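Local coordinates for protein glycerol kinase, putative (Plasmodium falciparum, PDB 2W40) that probably catalyses the ATP-dependent phosphorylation of glycerol to sn-glycerol 3-phosphate, the step by which glycerol is degraded through the glycerol kinase pathway, at residues 357-362 with 491-496; 4-9 with 456-461. All blocks are in the same frame, centred on the assembly; numbering follows the deposited sequence.

Contact 1: 357-362 with 491-496. With EDO (1,2-ethanediol), chain B.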
loop_
_atom_site.group_PDB
_atom_site.type_symbol
_atom_site.label_atom_id
_atom_site.label_comp_id
_atom_site.label_asym_id
_atom_site.label_seq_id
_atom_site.Cartn_x
_atom_site.Cartn_y
_atom_site.Cartn_z
ATOM N N ALA C 357 -21.467 -3.344 -4.998
ATOM C CA ALA C 357 -21.971 -4.265 -6.001
ATOM C C ALA C 357 -20.798 -4.892 -6.806
ATOM O O ALA C 357 -19.847 -4.190 -7.142
ATOM C CB ALA C 357 -23.030 -3.593 -6.928
ATOM N N PRO C 358 -20.954 -6.156 -7.239
ATOM C CA PRO C 358 -22.097 -7.103 -6.985
ATOM C C PRO C 358 -21.868 -8.090 -5.844
ATOM O O PRO C 358 -22.779 -8.886 -5.529
ATOM C CB PRO C 358 -22.189 -7.893 -8.283
ATOM C CG PRO C 358 -20.820 -7.993 -8.805
ATOM C CD PRO C 358 -20.089 -6.727 -8.308
ATOM N N ARG C 359 -20.671 -8.060 -5.240
ATOM C CA ARG C 359 -20.309 -9.083 -4.208
ATOM C C ARG C 359 -20.842 -8.805 -2.806
ATOM O O ARG C 359 -21.044 -9.737 -2.019
ATOM C CB ARG C 359 -18.800 -9.303 -4.171
ATOM C CG ARG C 359 -18.181 -9.641 -5.549
ATOM C CD ARG C 359 -16.753 -10.059 -5.381
ATOM N NE ARG C 359 -16.037 -10.289 -6.654
ATOM C CZ ARG C 359 -15.209 -11.265 -6.919
ATOM N NH1 ARG C 359 -15.056 -12.254 -6.036
ATOM N NH2 ARG C 359 -14.542 -11.270 -8.052
ATOM N N TRP C 360 -20.969 -7.520 -2.483
ATOM C CA TRP C 360 -21.556 -7.105 -1.206
ATOM C C TRP C 360 -20.830 -7.826 -0.026
ATOM O O TRP C 360 -21.424 -8.594 0.741
ATOM C CB TRP C 360 -23.056 -7.348 -1.167
ATOM C CG TRP C 360 -23.728 -6.400 -2.150
ATOM C CD1 TRP C 360 -24.257 -6.736 -3.423
ATOM C CD2 TRP C 360 -23.901 -4.968 -2.030
ATOM N NE1 TRP C 360 -24.745 -5.622 -4.028
ATOM C CE2 TRP C 360 -24.465 -4.515 -3.258
ATOM C CE3 TRP C 360 -23.570 -4.016 -1.057
ATOM C CZ2 TRP C 360 -24.774 -3.192 -3.472
ATOM C CZ3 TRP C 360 -23.859 -2.709 -1.282
ATOM C CH2 TRP C 360 -24.456 -2.302 -2.482
ATOM N N ARG C 361 -19.555 -7.487 0.132
ATOM C CA ARG C 361 -18.738 -8.050 1.203
ATOM C C ARG C 361 -18.251 -6.911 2.073
ATOM O O ARG C 361 -17.246 -6.283 1.801
ATOM C CB ARG C 361 -17.602 -8.826 0.538
ATOM C CG ARG C 361 -18.057 -10.089 -0.057
ATOM C CD ARG C 361 -18.499 -11.174 0.988
ATOM N NE ARG C 361 -17.374 -11.572 1.852
ATOM C CZ ARG C 361 -16.571 -12.627 1.621
ATOM N NH1 ARG C 361 -16.713 -13.422 0.567
ATOM N NH2 ARG C 361 -15.564 -12.835 2.448
ATOM N N SER C 362 -18.941 -6.688 3.175
ATOM C CA SER C 362 -18.594 -5.582 4.069
ATOM C C SER C 362 -17.321 -5.922 4.898
ATOM O O SER C 362 -16.812 -5.050 5.547
ATOM C CB SER C 362 -19.752 -5.377 5.145
ATOM O OG SER C 362 -20.043 -6.584 5.858
ATOM N N GLU C 491 -6.141 -12.093 -13.045
ATOM C CA GLU C 491 -5.280 -11.526 -12.098
ATOM C C GLU C 491 -6.094 -10.781 -11.024
ATOM O O GLU C 491 -5.811 -10.906 -9.831
ATOM C CB GLU C 491 -4.252 -10.591 -12.679
ATOM C CG GLU C 491 -3.229 -11.392 -13.494
ATOM C CD GLU C 491 -2.407 -10.600 -14.520
ATOM O OE1 GLU C 491 -2.570 -9.339 -14.809
ATOM O OE2 GLU C 491 -1.548 -11.331 -15.096
ATOM N N TRP C 492 -7.053 -9.956 -11.467
ATOM C CA TRP C 492 -7.924 -9.267 -10.555
ATOM C C TRP C 492 -8.691 -10.225 -9.649
ATOM O O TRP C 492 -8.753 -10.135 -8.398
ATOM C CB TRP C 492 -8.887 -8.469 -11.373
ATOM C CG TRP C 492 -10.051 -7.927 -10.583
ATOM C CD1 TRP C 492 -11.324 -8.421 -10.596
ATOM C CD2 TRP C 492 -10.046 -6.871 -9.607
ATOM N NE1 TRP C 492 -12.099 -7.756 -9.703
ATOM C CE2 TRP C 492 -11.361 -6.753 -9.145
ATOM C CE3 TRP C 492 -9.105 -5.957 -9.185
ATOM C CZ2 TRP C 492 -11.752 -5.820 -8.184
ATOM C CZ3 TRP C 492 -9.500 -5.003 -8.241
ATOM C CH2 TRP C 492 -10.815 -4.928 -7.798
ATOM N N ASN C 493 -9.229 -11.217 -10.308
ATOM C CA ASN C 493 -10.072 -12.232 -9.595
ATOM C C ASN C 493 -9.299 -12.964 -8.509
ATOM O O ASN C 493 -9.794 -13.166 -7.416
ATOM C CB ASN C 493 -10.618 -13.261 -10.564
ATOM C CG ASN C 493 -11.790 -12.796 -11.357
ATOM O OD1 ASN C 493 -12.464 -11.817 -10.992
ATOM N ND2 ASN C 493 -12.047 -13.506 -12.514
ATOM N N LYS C 494 -8.044 -13.265 -8.758
ATOM C CA LYS C 494 -7.225 -13.967 -7.755
ATOM C C LYS C 494 -6.903 -13.040 -6.596
ATOM O O LYS C 494 -6.927 -13.441 -5.446
ATOM C CB LYS C 494 -5.973 -14.483 -8.392
ATOM C CG LYS C 494 -6.264 -15.595 -9.339
ATOM C CD LYS C 494 -5.082 -16.365 -9.746
ATOM C CE LYS C 494 -3.716 -15.674 -9.516
ATOM N NZ LYS C 494 -3.275 -14.716 -10.635
ATOM N N ALA C 495 -6.621 -11.753 -6.867
ATOM C CA ALA C 495 -6.402 -10.735 -5.807
ATOM C C ALA C 495 -7.674 -10.526 -5.005
ATOM O O ALA C 495 -7.637 -10.534 -3.793
ATOM C CB ALA C 495 -6.028 -9.433 -6.488
ATOM N N VAL C 496 -8.844 -10.486 -5.625
ATOM C CA VAL C 496 -10.143 -10.433 -4.837
ATOM C C VAL C 496 -10.351 -11.694 -3.974
ATOM O O VAL C 496 -10.655 -11.658 -2.738
ATOM C CB VAL C 496 -11.334 -10.148 -5.729
ATOM C CG1 VAL C 496 -12.612 -10.124 -4.904
ATOM C CG2 VAL C 496 -11.136 -8.801 -6.430
HETATM C C1 EDO B . -3.945 -5.994 -14.153
HETATM O O1 EDO B . -4.234 -4.975 -15.140
HETATM C C2 EDO B . -2.484 -5.836 -13.678
HETATM O O2 EDO B . -1.545 -6.067 -14.776
HETATM O O HOH W 1 -12.624 -13.482 -7.408
#
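R359, in the loop between strands 347-349 and 366-371, meets segment 491-496 of the C-terminal helix 482-500 through its guanidinium group. The arginine chain is extended from CG to NE, which carries the flat head from the loop across to the helix. There CG1 of V496 sits 3.4 Å above the guanidinium plane, over its centre. Because CG1 of V496 lies anti to the backbone N (chi1 179°), the other branch, CG2, is turned back over one face of the W492 ring, a helical turn earlier.

The polar contacts gather at the guanidinium edge. Water 1 lies in the guanidinium plane, accepting from R359 NH2 at 3.0 Å and donating to the backbone O of N493 at 2.8 Å, bridging loop and helix. The N493 side chain crosses the arginine at about a right angle, its OD1 near that plane at 3.6 Å from R359 NH2. The charge of R359 is met by E394 of helix 377-403, whose OE2 also accepts from W492 NE1.

The guanidinium thus uses its face for a methyl group and its edge for oxygens, and the salt bridge to E394 probably sets its rotation.

Contact 2: 4-9 with 456-461; sequences NVILSI and VKIWDS
NE1 of W459 donates to the backbone O of E23, a bond that ties the indole to the turn between strands 15-21 and 27-34. The six-membered ring of W459 meets I6 on strand 4-9: CD1 of I6 approaches CH2 of W459 to 3.7 Å, coming obliquely to the ring. The remaining contact is also wholly apolar. I6 and I458 point at each other tip to tip, with CG1 of I6 only 3.4 Å from CD1 of I458, closer than carbons usually pack. Both isoleucines have a nearly extended outer chain (chi2 160° in I6, -172° in I458), which brings CD1 of I458 against both CG1 and CD1 of I6. The second branch of I458 is used differently, CG2 lying 3.6 Å above one face of the W459 ring and toward its rim. I6 thereby fits against two neighbouring residues of the loop, while C78 and A449 also border its side chain.

The loop begins at a Schellman motif that ends helix 443-455, with K457 as the positive-phi C-prime residue and I458 next after it. Strand 3-11 lies between strands 15-21 and 74-83 in the mixed sheet of the N-terminal domain, an arrangement typical of the sugar kinase/Hsp70/actin fold.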
loop_
_atom_site.group_PDB
_atom_site.type_symbol
_atom_site.label_atom_id
_atom_site.label_comp_id
_atom_site.label_asym_id
_atom_site.label_seq_id
_atom_site.Cartn_x
_atom_site.Cartn_y
_atom_site.Cartn_z
ATOM N N ASN C 4 -32.355 35.464 -16.819
ATOM C CA ASN C 4 -33.047 34.443 -16.043
ATOM C C ASN C 4 -32.084 33.286 -15.805
ATOM O O ASN C 4 -31.418 32.828 -16.733
ATOM C CB ASN C 4 -34.215 33.875 -16.768
ATOM C CG ASN C 4 -35.321 34.852 -16.960
ATOM O OD1 ASN C 4 -35.434 35.886 -16.329
ATOM N ND2 ASN C 4 -36.200 34.482 -17.860
ATOM N N VAL C 5 -32.120 32.804 -14.533
ATOM C CA VAL C 5 -31.345 31.622 -14.208
ATOM C C VAL C 5 -32.066 30.627 -13.332
ATOM O O VAL C 5 -33.016 30.952 -12.669
ATOM C CB VAL C 5 -29.991 31.989 -13.514
ATOM C CG1 VAL C 5 -29.030 32.903 -14.434
ATOM C CG2 VAL C 5 -30.279 32.603 -12.195
ATOM N N ILE C 6 -31.560 29.405 -13.394
ATOM C CA ILE C 6 -32.002 28.267 -12.585
ATOM C C ILE C 6 -30.827 27.964 -11.639
ATOM O O ILE C 6 -29.692 27.753 -12.101
ATOM C CB ILE C 6 -32.331 27.040 -13.418
ATOM C CG1 ILE C 6 -33.385 27.341 -14.471
ATOM C CG2 ILE C 6 -32.734 25.821 -12.499
ATOM C CD1 ILE C 6 -33.341 26.274 -15.579
ATOM N N LEU C 7 -31.106 27.920 -10.335
ATOM C CA LEU C 7 -30.040 27.470 -9.374
ATOM C C LEU C 7 -30.163 25.952 -9.199
ATOM O O LEU C 7 -31.230 25.462 -8.829
ATOM C CB LEU C 7 -30.090 28.178 -8.019
ATOM C CG LEU C 7 -29.255 27.718 -6.843
ATOM C CD1 LEU C 7 -27.769 27.555 -7.250
ATOM C CD2 LEU C 7 -29.488 28.443 -5.531
ATOM N N SER C 8 -29.057 25.233 -9.476
ATOM C CA SER C 8 -29.017 23.790 -9.229
ATOM C C SER C 8 -27.986 23.557 -8.114
ATOM O O SER C 8 -26.803 23.949 -8.316
ATOM C CB SER C 8 -28.688 23.002 -10.514
ATOM O OG SER C 8 -28.586 21.631 -10.200
ATOM N N ILE C 9 -28.429 22.988 -6.957
ATOM C CA ILE C 9 -27.522 22.727 -5.849
ATOM C C ILE C 9 -27.197 21.217 -5.923
ATOM O O ILE C 9 -28.128 20.365 -5.914
ATOM C CB ILE C 9 -28.181 23.043 -4.494
ATOM C CG1 ILE C 9 -28.493 24.577 -4.431
ATOM C CG2 ILE C 9 -27.301 22.419 -3.363
ATOM C CD1 ILE C 9 -29.482 24.926 -3.330
ATOM N N VAL C 456 -41.629 24.657 -13.248
ATOM C CA VAL C 456 -42.140 26.017 -13.422
ATOM C C VAL C 456 -42.349 26.454 -14.907
ATOM O O VAL C 456 -42.544 27.656 -15.188
ATOM C CB VAL C 456 -41.290 27.057 -12.666
ATOM C CG1 VAL C 456 -41.343 26.852 -11.132
ATOM C CG2 VAL C 456 -39.836 27.084 -13.144
ATOM N N LYS C 457 -42.351 25.469 -15.801
ATOM C CA LYS C 457 -42.673 25.617 -17.218
ATOM C C LYS C 457 -41.709 26.531 -17.981
ATOM O O LYS C 457 -42.122 27.308 -18.897
ATOM C CB LYS C 457 -44.069 26.192 -17.383
ATOM C CG LYS C 457 -45.196 25.648 -16.466
ATOM C CD LYS C 457 -45.411 24.279 -16.722
ATOM C CE LYS C 457 -46.786 23.792 -16.071
ATOM N NZ LYS C 457 -46.730 22.311 -16.014
ATOM N N ILE C 458 -40.410 26.434 -17.660
ATOM C CA ILE C 458 -39.348 27.166 -18.433
ATOM C C ILE C 458 -39.369 26.701 -19.876
ATOM O O ILE C 458 -39.233 27.509 -20.793
ATOM C CB ILE C 458 -37.929 26.996 -17.854
ATOM C CG1 ILE C 458 -37.905 27.606 -16.466
ATOM C CG2 ILE C 458 -36.918 27.578 -18.817
ATOM C CD1 ILE C 458 -36.560 27.740 -15.744
ATOM N N TRP C 459 -39.530 25.389 -20.058
ATOM C CA TRP C 459 -39.695 24.757 -21.353
ATOM C C TRP C 459 -41.026 24.043 -21.200
ATOM O O TRP C 459 -41.434 23.624 -20.065
ATOM C CB TRP C 459 -38.569 23.734 -21.570
ATOM C CG TRP C 459 -37.217 24.226 -21.141
ATOM C CD1 TRP C 459 -36.374 25.055 -21.821
ATOM C CD2 TRP C 459 -36.476 23.850 -19.929
ATOM N NE1 TRP C 459 -35.232 25.269 -21.109
ATOM C CE2 TRP C 459 -35.282 24.564 -19.932
ATOM C CE3 TRP C 459 -36.777 23.063 -18.816
ATOM C CZ2 TRP C 459 -34.340 24.486 -18.898
ATOM C CZ3 TRP C 459 -35.836 22.968 -17.805
ATOM C CH2 TRP C 459 -34.652 23.675 -17.826
ATOM N N ASP C 460 -41.603 23.751 -22.327
ATOM C CA ASP C 460 -42.914 23.060 -22.381
ATOM C C ASP C 460 -42.926 21.617 -21.842
ATOM O O ASP C 460 -43.861 21.188 -21.067
ATOM C CB ASP C 460 -43.381 23.130 -23.834
ATOM C CG ASP C 460 -43.428 24.598 -24.351
ATOM O OD1 ASP C 460 -44.027 25.443 -23.612
ATOM O OD2 ASP C 460 -42.822 24.938 -25.429
ATOM N N SER C 461 -41.869 20.881 -22.223
ATOM C CA SER C 461 -41.857 19.439 -22.147
ATOM C C SER C 461 -40.421 19.018 -22.092
ATOM O O SER C 461 -39.570 19.711 -22.568
ATOM C CB SER C 461 -42.439 18.784 -23.423
ATOM O OG SER C 461 -41.625 19.000 -24.589
#

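How the contacts relate
Both contacts are partly buried and peripheral, on opposite sides of the chain's centre, with nearest atoms about 23 Å apart. They share no secondary-structure element. Contact 1 joins a long loop to the C-terminal helix 482-500; contact 2 sets the first strand of the N-terminal sheet against the loop that leaves helix 443-455. Their chemistry differs accordingly. In 357-362 with 491-496, one charged side chain is joined to the helix through a water and has its acidic partner, E394, on a third element, helix 377-403. In 4-9 with 456-461, a buried strand residue meets apolar side chains of the loop, and the one polar bond of those side chains, from W459 NE1, goes outside the two segments to E23.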